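Local coordinates for protein serine protease inhibitor (Thermoanaerobacter tengcongensis, PDB 2PEF) that probably inhibits serine proteases as a member of the serpin family and is seen here in its latent state, at residues A123-D126 and S127-S131; Y11-A14 and D15-E19. One frame throughout, in Å; residues are numbered along the deposited sequence.

Interaction 1: A123-D126 and S127-S131; sequences AAFD and SSTVS
Thr-129 OG1 is the atom on which the turn from 123-126 into 127-131 closes. Asp-126 N donates to Thr-129 OG1 at 3.1 Å. A weaker bond runs from Phe-125 N to Thr-129 OG1 at 2.8 Å, its hydrogen pointing well off the short line. A water joins the same hydroxyl, 2.7 Å from Thr-129 OG1, and also accepts from Ala-124 N, so three successive backbone N-H groups of the loop are met directly or through this water. The hydroxyl faces the loop because OG1 lies beside its own backbone N, anti to the carbonyl carbon (chi1 -50°). The same rotation turns the methyl to the end of the preceding strand, where Thr-129 CG2 meets Ala-123 CB at 3.7 Å.

The return half of the exchange comes from Asp-126. Its CG stands between backbone N and carbonyl carbon (chi1 52°), which folds the carboxylate over the first turn; Asp-126 OD2 accepts weakly from Ser-128 N at 3.1 Å and from Thr-129 N at 3.3 Å. With Asp-126 as N-cap and Thr-129 three residues on, each side chain takes the other's backbone N-H, the definition of a capping box, starting helix 127-140. The negative carboxylate probably suits the positive end of the helix dipole. Asp-126 O begins the helical ladder with a weak bond from Val-130 N at 3.4 Å, and a second water links Asp-126 OD1 weakly with Ser-128 OG.

Further out, Phe-125 has positive phi and psi, a left-handed conformation at the bend between strand and helix. Its ring meets that of Tyr-159 at about 30° between planes, while Ile-152 touches Phe-125, Thr-129 and Val-130. Backbone hydrogen bonds of Ala-123 with Phe-97 and Glu-99 tie the end of strand 119-123 to strand 87-98 and the chain just beyond.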
loop_
_atom_site.group_PDB
_atom_site.type_symbol
_atom_site.label_atom_id
_atom_site.label_comp_id
_atom_site.label_asym_id
_atom_site.label_seq_id
_atom_site.Cartn_x
_atom_site.Cartn_y
_atom_site.Cartn_z
ATOM N N ALA A 123 4.838 15.643 -20.897
ATOM C CA ALA A 123 3.691 15.084 -21.609
ATOM C C ALA A 123 2.734 16.128 -22.185
ATOM O O ALA A 123 2.718 17.283 -21.753
ATOM C CB ALA A 123 2.947 14.107 -20.704
ATOM N N ALA A 124 1.946 15.702 -23.170
ATOM C CA ALA A 124 0.966 16.566 -23.824
ATOM C C ALA A 124 -0.322 16.698 -23.012
ATOM O O ALA A 124 -1.053 17.684 -23.149
ATOM C CB ALA A 124 0.662 16.053 -25.223
ATOM N N PHE A 125 -0.589 15.696 -22.173
ATOM C CA PHE A 125 -1.821 15.614 -21.376
ATOM C C PHE A 125 -3.079 15.548 -22.253
ATOM O O PHE A 125 -4.084 16.211 -21.986
ATOM C CB PHE A 125 -1.888 16.731 -20.317
ATOM C CG PHE A 125 -1.224 16.372 -19.003
ATOM C CD1 PHE A 125 0.105 15.948 -18.965
ATOM C CD2 PHE A 125 -1.929 16.460 -17.805
ATOM C CE1 PHE A 125 0.715 15.614 -17.760
ATOM C CE2 PHE A 125 -1.322 16.128 -16.592
ATOM C CZ PHE A 125 -0.002 15.708 -16.571
ATOM N N ASP A 126 -2.995 14.739 -23.308
ATOM C CA ASP A 126 -4.144 14.420 -24.151
ATOM C C ASP A 126 -4.507 12.940 -24.005
ATOM O O ASP A 126 -4.076 12.289 -23.049
ATOM C CB ASP A 126 -3.883 14.799 -25.619
ATOM C CG ASP A 126 -2.574 14.233 -26.170
ATOM O OD1 ASP A 126 -2.053 14.828 -27.137
ATOM O OD2 ASP A 126 -2.065 13.209 -25.661
ATOM N N SER A 127 -5.286 12.414 -24.949
ATOM C CA SER A 127 -5.720 11.013 -24.917
ATOM C C SER A 127 -4.552 10.029 -25.003
ATOM O O SER A 127 -4.616 8.936 -24.441
ATOM C CB SER A 127 -6.742 10.732 -26.025
ATOM O OG SER A 127 -6.180 10.926 -27.311
ATOM N N SER A 128 -3.485 10.428 -25.695
ATOM C CA SER A 128 -2.293 9.589 -25.820
ATOM C C SER A 128 -1.487 9.518 -24.525
ATOM O O SER A 128 -0.818 8.516 -24.258
ATOM C CB SER A 128 -1.414 10.070 -26.971
ATOM O OG SER A 128 -2.066 9.843 -28.205
ATOM N N THR A 129 -1.560 10.578 -23.724
ATOM C CA THR A 129 -0.936 10.586 -22.404
ATOM C C THR A 129 -1.611 9.568 -21.485
ATOM O O THR A 129 -0.938 8.899 -20.698
ATOM C CB THR A 129 -0.977 11.988 -21.760
ATOM O OG1 THR A 129 -0.489 12.962 -22.693
ATOM C CG2 THR A 129 -0.127 12.027 -20.494
ATOM N N VAL A 130 -2.936 9.457 -21.591
ATOM C CA VAL A 130 -3.705 8.450 -20.856
ATOM C C VAL A 130 -3.176 7.051 -21.169
ATOM O O VAL A 130 -2.931 6.259 -20.262
ATOM C CB VAL A 130 -5.228 8.542 -21.176
ATOM C CG1 VAL A 130 -5.992 7.385 -20.551
ATOM C CG2 VAL A 130 -5.803 9.872 -20.699
ATOM N N SER A 131 -2.981 6.768 -22.455
ATOM C CA SER A 131 -2.438 5.486 -22.896
ATOM C C SER A 131 -1.049 5.246 -22.305
ATOM O O SER A 131 -0.762 4.158 -21.801
ATOM C CB SER A 131 -2.382 5.418 -24.425
ATOM O OG SER A 131 -3.674 5.533 -24.995
HETATM O O HOH W 1 1.915 12.971 -23.863
HETATM O O HOH W 2 -2.425 12.367 -29.205
#

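Interaction 2: Y11-A14 and D15-E19; sequences YNTA and DFSIE
Ser-17 bonds twice to Thr-13 O: its backbone N at 2.8 Å, as the regular i to i+4 helix bond, and its hydroxyl OG at 2.9 Å. The two donors come from opposite faces of the carbonyl plane, OG standing 41° out of it. OG is turned back over the preceding turn because it lies beside its own N (chi1 -66°).

Two residues earlier, Asp-15 N donates to Tyr-11 O at 3.0 Å. A water also donates to Tyr-11 O at 2.6 Å and reaches Asp-15 OD1 through a weaker bond, while Asp-15 OD2 forms a salt bridge with Lys-63.

The side chains around these bonds pack against several elements. Phe-16 reaches Met-39, Ile-18 reaches Leu-242 and Ile-366, and Ala-14 touches Ile-248 and Leu-362. The Ser-17 side chain touches Pro-35 and Pro-363. An alanine in place of Ser-17 would keep the backbone bond but would probably leave Thr-13 O with the backbone N-H as its one donor from this residue. The hydroxyl of this buried serine thus finds a hydrogen-bond acceptor within its own helix, on a carbonyl that already takes the backbone N-H.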
loop_
_atom_site.group_PDB
_atom_site.type_symbol
_atom_site.label_atom_id
_atom_site.label_comp_id
_atom_site.label_asym_id
_atom_site.label_seq_id
_atom_site.Cartn_x
_atom_site.Cartn_y
_atom_site.Cartn_z
ATOM N N TYR A 11 9.024 2.738 13.862
ATOM C CA TYR A 11 7.815 3.005 14.645
ATOM C C TYR A 11 6.988 4.186 14.124
ATOM O O TYR A 11 5.758 4.146 14.183
ATOM C CB TYR A 11 8.110 3.094 16.144
ATOM C CG TYR A 11 8.272 1.727 16.789
ATOM C CD1 TYR A 11 9.537 1.190 17.019
ATOM C CD2 TYR A 11 7.156 0.965 17.146
ATOM C CE1 TYR A 11 9.693 -0.062 17.602
ATOM C CE2 TYR A 11 7.302 -0.297 17.730
ATOM C CZ TYR A 11 8.573 -0.802 17.951
ATOM O OH TYR A 11 8.729 -2.043 18.527
ATOM N N ASN A 12 7.647 5.208 13.583
ATOM C CA ASN A 12 6.925 6.304 12.928
ATOM C C ASN A 12 6.188 5.834 11.668
ATOM O O ASN A 12 5.028 6.184 11.457
ATOM C CB ASN A 12 7.849 7.487 12.615
ATOM C CG ASN A 12 8.187 8.311 13.850
ATOM O OD1 ASN A 12 8.020 7.858 14.988
ATOM N ND2 ASN A 12 8.655 9.534 13.630
ATOM N N THR A 13 6.851 5.012 10.859
ATOM C CA THR A 13 6.247 4.492 9.628
ATOM C C THR A 13 5.134 3.498 9.954
ATOM O O THR A 13 4.102 3.477 9.278
ATOM C CB THR A 13 7.320 3.899 8.683
ATOM O OG1 THR A 13 8.285 4.916 8.394
ATOM C CG2 THR A 13 6.707 3.401 7.371
ATOM N N ALA A 14 5.333 2.716 11.018
ATOM C CA ALA A 14 4.314 1.790 11.512
ATOM C C ALA A 14 3.042 2.541 11.896
ATOM O O ALA A 14 1.941 2.114 11.535
ATOM C CB ALA A 14 4.843 0.975 12.692
ATOM N N ASP A 15 3.198 3.660 12.613
ATOM C CA ASP A 15 2.061 4.515 12.984
ATOM C C ASP A 15 1.304 5.038 11.762
ATOM O O ASP A 15 0.075 4.958 11.711
ATOM C CB ASP A 15 2.509 5.674 13.882
ATOM C CG ASP A 15 2.502 5.311 15.365
ATOM O OD1 ASP A 15 2.182 4.154 15.709
ATOM O OD2 ASP A 15 2.814 6.190 16.196
ATOM N N PHE A 16 2.036 5.574 10.785
ATOM C CA PHE A 16 1.432 6.030 9.529
ATOM C C PHE A 16 0.677 4.897 8.843
ATOM O O PHE A 16 -0.461 5.077 8.397
ATOM C CB PHE A 16 2.497 6.584 8.577
ATOM C CG PHE A 16 2.013 6.758 7.158
ATOM C CD1 PHE A 16 1.324 7.908 6.780
ATOM C CD2 PHE A 16 2.248 5.772 6.200
ATOM C CE1 PHE A 16 0.875 8.063 5.466
ATOM C CE2 PHE A 16 1.805 5.923 4.893
ATOM C CZ PHE A 16 1.122 7.068 4.524
ATOM N N SER A 17 1.328 3.739 8.762
ATOM C CA SER A 17 0.783 2.570 8.079
ATOM C C SER A 17 -0.541 2.119 8.684
ATOM O O SER A 17 -1.514 1.884 7.959
ATOM C CB SER A 17 1.800 1.423 8.095
ATOM O OG SER A 17 2.942 1.761 7.319
ATOM N N ILE A 18 -0.578 2.007 10.012
ATOM C CA ILE A 18 -1.780 1.543 10.709
ATOM C C ILE A 18 -2.886 2.601 10.726
ATOM O O ILE A 18 -4.063 2.273 10.586
ATOM C CB ILE A 18 -1.449 0.994 12.130
ATOM C CG1 ILE A 18 -0.514 -0.223 12.029
ATOM C CG2 ILE A 18 -2.722 0.639 12.911
ATOM C CD1 ILE A 18 -1.035 -1.386 11.162
ATOM N N GLU A 19 -2.513 3.871 10.866
ATOM C CA GLU A 19 -3.510 4.941 10.786
ATOM C C GLU A 19 -4.125 5.004 9.387
ATOM O O GLU A 19 -5.337 5.179 9.239
ATOM C CB GLU A 19 -2.928 6.296 11.192
ATOM C CG GLU A 19 -2.599 6.415 12.680
ATOM C CD GLU A 19 -3.770 6.057 13.588
ATOM O OE1 GLU A 19 -4.858 6.640 13.415
ATOM O OE2 GLU A 19 -3.596 5.186 14.474
HETATM O O HOH W 3 4.549 2.959 16.150
#

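In the fold
The two contacts lie on opposite sides of the chain's centre, their own centres about 35 Å apart and their nearest atoms about 23 Å apart. Interaction 2 is the buried one, within helix 7-22, with helices 35-46 and 244-252 and strand 362-372 around it. Interaction 1 is peripheral and only partly buried, at the passage from strand 119-123 into helix 127-140. Place and chemistry agree: at the helix start a carboxylate oxygen accepts from N-H groups with no acceptor a turn earlier in the helix, and a hydroxyl and a water take those of the loop, whereas within helix 7-22 regular backbone bonds dominate and the serine hydroxyl adds to one of them.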